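Local coordinates for protein involved in catabolism of external DNA (Legionella pneumophila subsp. pneumophila, PDB 2OO3) that probably methylates the N6 atom of one adenine of 23S ribosomal RNA, with S-adenosyl-L-methionine as methyl donor, at residues T24-Y29 and Y247-E252; G192-W197 and W241-P246; V256-T261 and S269-E274. All blocks are in the same frame, centred on the assembly; numbering follows the deposited sequence.

Contact 1. Residues T24-Y29 and Y247-E252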
loop_
_atom_site.group_PDB
_atom_site.type_symbol
_atom_site.label_atom_id
_atom_site.label_comp_id
_atom_site.label_asym_id
_atom_site.label_seq_id
_atom_site.Cartn_x
_atom_site.Cartn_y
_atom_site.Cartn_z
ATOM N N THR A 24 6.440 -1.751 -2.515
ATOM C CA THR A 24 7.622 -2.310 -3.183
ATOM C C THR A 24 8.844 -2.366 -2.266
ATOM O O THR A 24 9.628 -3.322 -2.346
ATOM C CB THR A 24 7.977 -1.639 -4.543
ATOM O OG1 THR A 24 8.527 -0.329 -4.340
ATOM C CG2 THR A 24 6.752 -1.578 -5.503
ATOM N N ARG A 25 8.990 -1.374 -1.382
ATOM C CA ARG A 25 10.172 -1.304 -0.496
ATOM C C ARG A 25 10.018 -2.373 0.581
ATOM O O ARG A 25 10.994 -3.055 0.947
ATOM C CB ARG A 25 10.308 0.099 0.128
ATOM C CG ARG A 25 10.471 1.214 -0.928
ATOM C CD ARG A 25 11.930 1.516 -1.313
ATOM N NE ARG A 25 12.891 0.412 -1.263
ATOM C CZ ARG A 25 13.384 -0.231 -2.325
ATOM N NH1 ARG A 25 12.993 0.042 -3.551
ATOM N NH2 ARG A 25 14.260 -1.185 -2.153
ATOM N N LEU A 26 8.776 -2.580 1.038
ATOM C CA LEU A 26 8.514 -3.610 2.051
ATOM C C LEU A 26 8.788 -4.998 1.482
ATOM O O LEU A 26 9.412 -5.818 2.145
ATOM C CB LEU A 26 7.073 -3.510 2.597
ATOM C CG LEU A 26 6.801 -2.196 3.374
ATOM C CD1 LEU A 26 5.337 -2.153 3.734
ATOM C CD2 LEU A 26 7.694 -2.113 4.666
ATOM N N LEU A 27 8.345 -5.235 0.248
ATOM C CA LEU A 27 8.545 -6.522 -0.441
ATOM C C LEU A 27 10.023 -6.797 -0.709
ATOM O O LEU A 27 10.507 -7.897 -0.451
ATOM C CB LEU A 27 7.755 -6.571 -1.746
ATOM C CG LEU A 27 6.213 -6.637 -1.565
ATOM C CD1 LEU A 27 5.586 -6.410 -2.919
ATOM C CD2 LEU A 27 5.733 -7.943 -0.981
ATOM N N ALA A 28 10.734 -5.764 -1.173
ATOM C CA ALA A 28 12.174 -5.824 -1.402
ATOM C C ALA A 28 12.927 -6.195 -0.135
ATOM O O ALA A 28 13.909 -6.947 -0.209
ATOM C CB ALA A 28 12.704 -4.505 -1.961
ATOM N N TYR A 29 12.479 -5.698 1.024
ATOM C CA TYR A 29 13.190 -6.019 2.274
ATOM C C TYR A 29 12.930 -7.435 2.708
ATOM O O TYR A 29 13.868 -8.191 3.045
ATOM C CB TYR A 29 12.741 -5.127 3.419
ATOM C CG TYR A 29 13.422 -5.481 4.736
ATOM C CD1 TYR A 29 14.731 -5.060 4.993
ATOM C CD2 TYR A 29 12.755 -6.228 5.733
ATOM C CE1 TYR A 29 15.362 -5.352 6.211
ATOM C CE2 TYR A 29 13.373 -6.531 6.954
ATOM C CZ TYR A 29 14.673 -6.071 7.189
ATOM O OH TYR A 29 15.319 -6.350 8.396
ATOM N N TYR A 247 14.249 -2.611 9.189
ATOM C CA TYR A 247 15.573 -2.044 9.136
ATOM C C TYR A 247 15.840 -1.216 7.876
ATOM O O TYR A 247 15.842 -1.742 6.731
ATOM C CB TYR A 247 16.599 -3.198 9.173
ATOM C CG TYR A 247 18.005 -2.759 9.531
ATOM C CD1 TYR A 247 18.252 -2.009 10.696
ATOM C CD2 TYR A 247 19.094 -3.087 8.703
ATOM C CE1 TYR A 247 19.558 -1.595 11.031
ATOM C CE2 TYR A 247 20.394 -2.684 9.024
ATOM C CZ TYR A 247 20.616 -1.942 10.186
ATOM O OH TYR A 247 21.901 -1.559 10.506
ATOM N N THR A 248 16.084 0.063 8.111
ATOM C CA THR A 248 16.470 1.039 7.099
ATOM C C THR A 248 15.282 1.675 6.366
ATOM O O THR A 248 15.470 2.610 5.582
ATOM C CB THR A 248 17.500 0.499 6.056
ATOM O OG1 THR A 248 16.826 -0.370 5.132
ATOM C CG2 THR A 248 18.686 -0.234 6.738
ATOM N N PHE A 249 14.066 1.194 6.624
ATOM C CA PHE A 249 12.884 1.709 5.918
ATOM C C PHE A 249 12.604 3.199 6.199
ATOM O O PHE A 249 12.293 3.933 5.278
ATOM C CB PHE A 249 11.641 0.852 6.250
ATOM C CG PHE A 249 10.375 1.380 5.653
ATOM C CD1 PHE A 249 10.043 1.089 4.334
ATOM C CD2 PHE A 249 9.533 2.196 6.400
ATOM C CE1 PHE A 249 8.859 1.582 3.772
ATOM C CE2 PHE A 249 8.370 2.714 5.853
ATOM C CZ PHE A 249 8.037 2.415 4.523
ATOM N N PRO A 250 12.652 3.642 7.489
ATOM C CA PRO A 250 12.494 5.072 7.757
ATOM C C PRO A 250 13.371 5.996 6.906
ATOM O O PRO A 250 12.851 6.963 6.365
ATOM C CB PRO A 250 12.792 5.191 9.264
ATOM C CG PRO A 250 12.239 3.918 9.818
ATOM C CD PRO A 250 12.727 2.883 8.755
ATOM N N SER A 251 14.660 5.702 6.738
ATOM C CA SER A 251 15.479 6.572 5.919
ATOM C C SER A 251 15.241 6.397 4.423
ATOM O O SER A 251 15.291 7.394 3.697
ATOM C CB SER A 251 16.979 6.484 6.267
ATOM O OG SER A 251 17.430 5.148 6.115
ATOM N N GLU A 252 14.978 5.184 3.939
ATOM C CA GLU A 252 14.600 5.047 2.532
ATOM C C GLU A 252 13.344 5.840 2.232
ATOM O O GLU A 252 13.288 6.549 1.246
ATOM C CB GLU A 252 14.302 3.593 2.134
ATOM C CG GLU A 252 15.517 2.680 2.181
ATOM C CD GLU A 252 15.288 1.371 1.462
ATOM O OE1 GLU A 252 14.112 0.964 1.293
ATOM O OE2 GLU A 252 16.294 0.743 1.083
HETATM O O HOH W 1 13.144 -1.556 3.249
HETATM O O HOH W 2 14.050 -5.392 10.279
#
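Tyr247 meets Tyr29 where helix 14-30 passes the start of helix 249-263, two helices that lie beside the central sheet of a Rossmann-like methyltransferase. The methylene CB of Tyr247 lies 3.5 Å from Tyr29 OH, while its own ring leads away from the contact. The Tyr29 side chain stretches across because its CG stands opposite the backbone N (chi1 178°), and this carries the hydroxyl to the loop. A water accepts from Tyr247 N at 3.0 Å; it also lies close to Tyr29 OH, at a distance short enough to be doubtful. A tyrosine suits this partly exposed place, since its ring packs while its hydroxyl can face solvent.

Phe249 opens the helix, and its phenyl group turns toward helix 14-30. Leu26 CD2 sits over one of its faces, 4.0 Å from Phe249 CE1, and Arg25 CB comes to the ring edge. Branched and flat apolar groups thus close the buried side of the contact.

One turn on, Glu252 reaches back to Arg25, whose chain bends at chi2 and chi3 and offers NE rather than its terminal nitrogens; Arg25 NH1 is taken by a salt bridge to Glu82. Arginine therefore serves two carboxylates at once, from different nitrogens. The guanidinium and carboxylate planes stand 69° apart, so the pair is not a flat two-pronged one. Arg25 NE donates to Glu252 OE1 over 2.9 Å, bent to 137° at the hydrogen and approaching from above the carboxylate plane.

Contact 2. Residues G192-W197 and W241-P246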
loop_
_atom_site.group_PDB
_atom_site.type_symbol
_atom_site.label_atom_id
_atom_site.label_comp_id
_atom_site.label_asym_id
_atom_site.label_seq_id
_atom_site.Cartn_x
_atom_site.Cartn_y
_atom_site.Cartn_z
ATOM N N GLY A 192 4.268 -9.989 12.848
ATOM C CA GLY A 192 3.897 -9.712 11.461
ATOM C C GLY A 192 4.184 -8.261 11.097
ATOM O O GLY A 192 4.230 -7.385 11.972
ATOM N N LEU A 193 4.400 -8.012 9.816
ATOM C CA LEU A 193 4.614 -6.647 9.311
ATOM C C LEU A 193 3.250 -6.186 8.818
ATOM O O LEU A 193 2.720 -6.768 7.862
ATOM C CB LEU A 193 5.648 -6.648 8.179
ATOM C CG LEU A 193 6.339 -5.296 7.885
ATOM C CD1 LEU A 193 7.444 -5.462 6.860
ATOM C CD2 LEU A 193 5.359 -4.236 7.426
ATOM N N TYR A 194 2.648 -5.230 9.523
ATOM C CA TYR A 194 1.335 -4.676 9.172
ATOM C C TYR A 194 1.500 -3.295 8.503
ATOM O O TYR A 194 2.212 -2.437 9.017
ATOM C CB TYR A 194 0.454 -4.544 10.433
ATOM C CG TYR A 194 0.170 -5.890 11.104
ATOM C CD1 TYR A 194 -0.974 -6.628 10.787
ATOM C CD2 TYR A 194 1.062 -6.440 12.039
ATOM C CE1 TYR A 194 -1.232 -7.868 11.391
ATOM C CE2 TYR A 194 0.796 -7.707 12.656
ATOM C CZ TYR A 194 -0.346 -8.396 12.316
ATOM O OH TYR A 194 -0.610 -9.630 12.902
ATOM N N CYS A 195 0.870 -3.103 7.352
ATOM C CA CYS A 195 0.936 -1.836 6.652
ATOM C C CYS A 195 -0.482 -1.417 6.277
ATOM O O CYS A 195 -1.132 -2.055 5.451
ATOM C CB CYS A 195 1.768 -1.974 5.385
ATOM S SG CYS A 195 1.937 -0.438 4.483
ATOM N N VAL A 196 -0.965 -0.335 6.870
ATOM C CA VAL A 196 -2.327 0.134 6.550
ATOM C C VAL A 196 -2.258 1.555 5.970
ATOM O O VAL A 196 -1.589 2.435 6.535
ATOM C CB VAL A 196 -3.271 0.046 7.780
ATOM C CG1 VAL A 196 -2.728 0.843 8.960
ATOM C CG2 VAL A 196 -4.732 0.474 7.439
ATOM N N TRP A 197 -2.908 1.733 4.819
ATOM C CA TRP A 197 -3.051 3.026 4.163
ATOM C C TRP A 197 -4.263 3.740 4.772
ATOM O O TRP A 197 -5.305 3.099 5.052
ATOM C CB TRP A 197 -3.271 2.817 2.642
ATOM C CG TRP A 197 -3.480 4.127 1.911
ATOM C CD1 TRP A 197 -2.499 5.019 1.495
ATOM C CD2 TRP A 197 -4.741 4.735 1.608
ATOM N NE1 TRP A 197 -3.095 6.131 0.932
ATOM C CE2 TRP A 197 -4.466 5.978 0.981
ATOM C CE3 TRP A 197 -6.079 4.362 1.834
ATOM C CZ2 TRP A 197 -5.482 6.845 0.572
ATOM C CZ3 TRP A 197 -7.092 5.202 1.387
ATOM C CH2 TRP A 197 -6.788 6.428 0.746
ATOM N N TRP A 241 0.576 3.617 8.051
ATOM C CA TRP A 241 0.993 3.261 9.388
ATOM C C TRP A 241 1.568 1.850 9.302
ATOM O O TRP A 241 0.892 0.937 8.823
ATOM C CB TRP A 241 -0.206 3.311 10.346
ATOM C CG TRP A 241 0.240 3.097 11.776
ATOM C CD1 TRP A 241 0.639 1.926 12.346
ATOM C CD2 TRP A 241 0.360 4.096 12.780
ATOM N NE1 TRP A 241 0.993 2.126 13.663
ATOM C CE2 TRP A 241 0.837 3.457 13.950
ATOM C CE3 TRP A 241 0.111 5.482 12.809
ATOM C CZ2 TRP A 241 1.075 4.157 15.151
ATOM C CZ3 TRP A 241 0.346 6.185 14.026
ATOM C CH2 TRP A 241 0.839 5.516 15.160
ATOM N N ILE A 242 2.822 1.685 9.721
ATOM C CA ILE A 242 3.496 0.395 9.593
ATOM C C ILE A 242 3.918 -0.074 10.968
ATOM O O ILE A 242 4.545 0.680 11.713
ATOM C CB ILE A 242 4.729 0.450 8.608
ATOM C CG1 ILE A 242 4.260 0.864 7.201
ATOM C CG2 ILE A 242 5.412 -0.922 8.539
ATOM C CD1 ILE A 242 5.310 1.396 6.294
ATOM N N ILE A 243 3.494 -1.280 11.316
ATOM C CA ILE A 243 3.941 -1.959 12.530
ATOM C C ILE A 243 5.027 -2.960 12.158
ATOM O O ILE A 243 4.888 -3.718 11.192
ATOM C CB ILE A 243 2.790 -2.700 13.204
ATOM C CG1 ILE A 243 1.673 -1.694 13.568
ATOM C CG2 ILE A 243 3.278 -3.470 14.475
ATOM C CD1 ILE A 243 0.321 -2.353 14.018
ATOM N N ASN A 244 6.106 -2.933 12.929
ATOM C CA ASN A 244 7.309 -3.718 12.673
ATOM C C ASN A 244 7.985 -3.332 11.362
ATOM O O ASN A 244 8.293 -4.190 10.532
ATOM C CB ASN A 244 6.968 -5.209 12.771
ATOM C CG ASN A 244 6.556 -5.593 14.199
ATOM O OD1 ASN A 244 7.116 -5.074 15.180
ATOM N ND2 ASN A 244 5.579 -6.479 14.321
ATOM N N PRO A 245 8.215 -2.019 11.158
ATOM C CA PRO A 245 8.824 -1.690 9.886
ATOM C C PRO A 245 10.274 -2.200 9.802
ATOM O O PRO A 245 10.949 -2.356 10.847
ATOM C CB PRO A 245 8.787 -0.160 9.860
ATOM C CG PRO A 245 8.837 0.237 11.328
ATOM C CD PRO A 245 7.974 -0.823 11.998
ATOM N N PRO A 246 10.745 -2.474 8.573
ATOM C CA PRO A 246 12.086 -2.997 8.367
ATOM C C PRO A 246 13.150 -2.014 8.743
ATOM O O PRO A 246 12.942 -0.771 8.716
ATOM C CB PRO A 246 12.146 -3.234 6.866
ATOM C CG PRO A 246 10.662 -3.357 6.438
ATOM C CD PRO A 246 10.031 -2.310 7.297
#
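Gly192 O receives the side-chain amide of Asn244 through ND2 at 2.9 Å, in a nearly straight bond (172° at the hydrogen) that lies close to the amide plane of Asn244. The same ND2 also donates to Ser190 O, so two backbone carbonyls fix the rotation of the amide. Asparagine suits this place: its backbone has positive phi, a conformation it tolerates well, just where the strand ends, and its short side chain turns back to the neighbouring strand.

Beyond this bond the segments run antiparallel as adjacent strands of the Rossmann-like sheet. Tyr194 and Ile243 form one hydrogen-bonded pair, with Ile243 N reaching Tyr194 O at 2.9 Å; Val196 and Trp241 form the other, where Val196 N meets Trp241 O at 3.0 Å. Cys195 and Ile242 make the non-hydrogen-bonded pair between them. Here the CA-H of Ile242 points at Tyr194 O, 3.2 Å from the carbon.

Cys195 and Ile242 occupy one face of the sheet, where the sulfur atom Cys195 SG lies 3.8 Å from Ile242 CG1. Alongside, Leu193 CD2 presses on Ile242 CG2 at 3.5 Å, tighter than usual for two carbons, and Leu193 CD1 meets the ring of Pro246. The other face carries Tyr194, Val196, Trp241 and Ile243. Val196 CG1 lies between the backbone N and the carbonyl carbon (chi1 57°), which places this methyl 3.8 Å from Trp241 CB, while the indole leads off to helix 203-216. Tyr194 and Ile243 meet at their CB atoms, and the phenol continues to Phe189 O.

Paired backbone groups and apolar side chains on both faces thus let these strands lie in the protein interior with the polar groups of their pairing edges satisfied.

Contact 3. Residues V256-T261 and S269-E274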
loop_
_atom_site.group_PDB
_atom_site.type_symbol
_atom_site.label_atom_id
_atom_site.label_comp_id
_atom_site.label_asym_id
_atom_site.label_seq_id
_atom_site.Cartn_x
_atom_site.Cartn_y
_atom_site.Cartn_z
ATOM N N VAL A 256 12.142 8.810 -0.596
ATOM C CA VAL A 256 11.026 8.663 -1.521
ATOM C C VAL A 256 10.091 9.882 -1.381
ATOM O O VAL A 256 9.743 10.530 -2.372
ATOM C CB VAL A 256 10.235 7.358 -1.258
ATOM C CG1 VAL A 256 8.852 7.365 -2.026
ATOM C CG2 VAL A 256 11.080 6.112 -1.655
ATOM N N LEU A 257 9.676 10.169 -0.147
ATOM C CA LEU A 257 8.729 11.264 0.116
ATOM C C LEU A 257 9.282 12.618 -0.317
ATOM O O LEU A 257 8.547 13.414 -0.902
ATOM C CB LEU A 257 8.323 11.311 1.596
ATOM C CG LEU A 257 7.513 10.109 2.109
ATOM C CD1 LEU A 257 7.490 10.067 3.653
ATOM C CD2 LEU A 257 6.079 10.160 1.560
ATOM N N GLU A 258 10.567 12.883 -0.051
ATOM C CA GLU A 258 11.185 14.122 -0.549
ATOM C C GLU A 258 11.075 14.208 -2.050
ATOM O O GLU A 258 10.717 15.260 -2.584
ATOM C CB GLU A 258 12.672 14.211 -0.227
ATOM C CG GLU A 258 13.063 14.228 1.226
ATOM C CD GLU A 258 14.562 14.508 1.340
ATOM O OE1 GLU A 258 15.132 14.320 2.438
ATOM O OE2 GLU A 258 15.155 14.929 0.299
ATOM N N THR A 259 11.426 13.120 -2.748
ATOM C CA THR A 259 11.291 13.088 -4.213
ATOM C C THR A 259 9.855 13.371 -4.683
ATOM O O THR A 259 9.638 14.182 -5.598
ATOM C CB THR A 259 11.807 11.751 -4.818
ATOM O OG1 THR A 259 13.151 11.551 -4.388
ATOM C CG2 THR A 259 11.806 11.791 -6.307
ATOM N N LEU A 260 8.878 12.710 -4.074
ATOM C CA LEU A 260 7.472 12.908 -4.475
ATOM C C LEU A 260 6.960 14.368 -4.315
ATOM O O LEU A 260 6.157 14.865 -5.127
ATOM C CB LEU A 260 6.566 11.912 -3.729
ATOM C CG LEU A 260 6.825 10.443 -4.114
ATOM C CD1 LEU A 260 5.860 9.573 -3.340
ATOM C CD2 LEU A 260 6.631 10.250 -5.657
ATOM N N THR A 261 7.411 15.053 -3.270
ATOM C CA THR A 261 6.990 16.436 -3.063
ATOM C C THR A 261 7.565 17.336 -4.159
ATOM O O THR A 261 7.077 18.448 -4.328
ATOM C CB THR A 261 7.388 17.010 -1.699
ATOM O OG1 THR A 261 8.813 17.044 -1.580
ATOM C CG2 THR A 261 6.815 16.183 -0.549
ATOM N N SER A 269 3.668 21.188 -1.336
ATOM C CA SER A 269 3.419 19.873 -0.745
ATOM C C SER A 269 4.437 19.607 0.352
ATOM O O SER A 269 5.504 20.260 0.400
ATOM C CB SER A 269 3.451 18.771 -1.814
ATOM O OG SER A 269 4.746 18.662 -2.384
ATOM N N SER A 270 4.093 18.704 1.280
ATOM C CA SER A 270 4.970 18.404 2.421
ATOM C C SER A 270 4.781 16.936 2.780
ATOM O O SER A 270 3.870 16.294 2.267
ATOM C CB SER A 270 4.657 19.286 3.638
ATOM O OG SER A 270 3.321 19.076 4.093
ATOM N N TYR A 271 5.635 16.432 3.657
ATOM C CA TYR A 271 5.557 15.053 4.130
ATOM C C TYR A 271 5.977 15.082 5.594
ATOM O O TYR A 271 6.592 16.061 6.080
ATOM C CB TYR A 271 6.490 14.119 3.300
ATOM C CG TYR A 271 7.967 14.281 3.624
ATOM C CD1 TYR A 271 8.555 13.553 4.661
ATOM C CD2 TYR A 271 8.778 15.170 2.894
ATOM C CE1 TYR A 271 9.911 13.706 4.984
ATOM C CE2 TYR A 271 10.151 15.334 3.210
ATOM C CZ TYR A 271 10.696 14.598 4.250
ATOM O OH TYR A 271 12.033 14.745 4.583
ATOM N N MET A 272 5.666 14.003 6.296
ATOM C CA MET A 272 6.198 13.781 7.619
ATOM C C MET A 272 6.407 12.287 7.847
ATOM O O MET A 272 5.809 11.436 7.172
ATOM C CB MET A 272 5.239 14.345 8.670
ATOM C CG MET A 272 3.892 13.608 8.756
ATOM S SD MET A 272 3.854 12.200 9.918
ATOM C CE MET A 272 3.286 13.056 11.375
ATOM N N ILE A 273 7.262 11.983 8.806
ATOM C CA ILE A 273 7.603 10.635 9.195
ATOM C C ILE A 273 7.702 10.732 10.714
ATOM O O ILE A 273 8.373 11.646 11.240
ATOM C CB ILE A 273 8.982 10.196 8.669
ATOM C CG1 ILE A 273 9.036 10.226 7.151
ATOM C CG2 ILE A 273 9.322 8.758 9.119
ATOM C CD1 ILE A 273 10.441 10.060 6.664
ATOM N N GLU A 274 7.010 9.839 11.408
ATOM C CA GLU A 274 7.036 9.817 12.857
ATOM C C GLU A 274 7.125 8.377 13.317
ATOM O O GLU A 274 6.302 7.545 12.947
ATOM C CB GLU A 274 5.757 10.451 13.373
ATOM C CG GLU A 274 5.400 10.197 14.805
ATOM C CD GLU A 274 4.245 11.095 15.219
ATOM O OE1 GLU A 274 3.079 10.635 15.183
ATOM O OE2 GLU A 274 4.513 12.286 15.494
#
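Residues 256-261, part of helix 249-263, run nearly antiparallel to strand 270-274, at 169° between their directions and with their axes 8.1 Å apart at the closest, an arrangement in which a helix packs along one edge strand of the Rossmann-like sheet and the chain turns back between them. The ring of Tyr271 lies between strand and helix. Its CG takes the position between the backbone N and the carbonyl carbon (chi1 74°), and the ring lies against the helix. Leu257 CB sits over one face, 4.0 Å from the ring centroid, in a CH-pi contact. On the same residue, Leu257 CD1 reaches past the ring to Ile273 CG1 at 3.8 Å, so one leucine covers two residues that point to the helix side of the strand.

At the outer end of the ring, Glu258 CG lies 3.5 Å from Tyr271 OH, and the extended chain carries the carboxylate on to a salt bridge with Lys254. Thr261 CG2 approaches the ring edge, 4.1 Å from Tyr271 CD2, while Thr261 OG1 donates back to Glu258 O, three residues earlier, at 2.8 Å. Ser269 OG lies 3.0 Å from Thr261 O, but its hydrogen bond is to Phe264 O.

The helix and strand are therefore joined mainly by apolar and CH-pi contacts, and the polar ends of Glu258, Thr261 and Ser269 find partners on their own side or in the connecting turn.

In the fold
The helices of contacts 1 and 3 pack on the sheet in which contact 2 pairs two inner, neighbouring strands. Contact 1 sits against that pair, centres 11 Å apart: Tyr29 CD2 touches Pro246 CB at 3.3 Å, and Phe249 CE2 meets Ile242 CD1 at 3.4 Å. Helix 249-263 then leads from contact 1 to contact 3, where Pro250 O comes 3.9 Å from Ile273 CD1. Contact 2 comes close to the predicted catalytic centre, the side chain of Val196 being about 7 Å from that of Asp166, the probable proton acceptor. The side chain of Arg25 is about 9 Å from that of His20, a predicted S-adenosyl-L-methionine-binding residue, while contact 3 lies away from these sites.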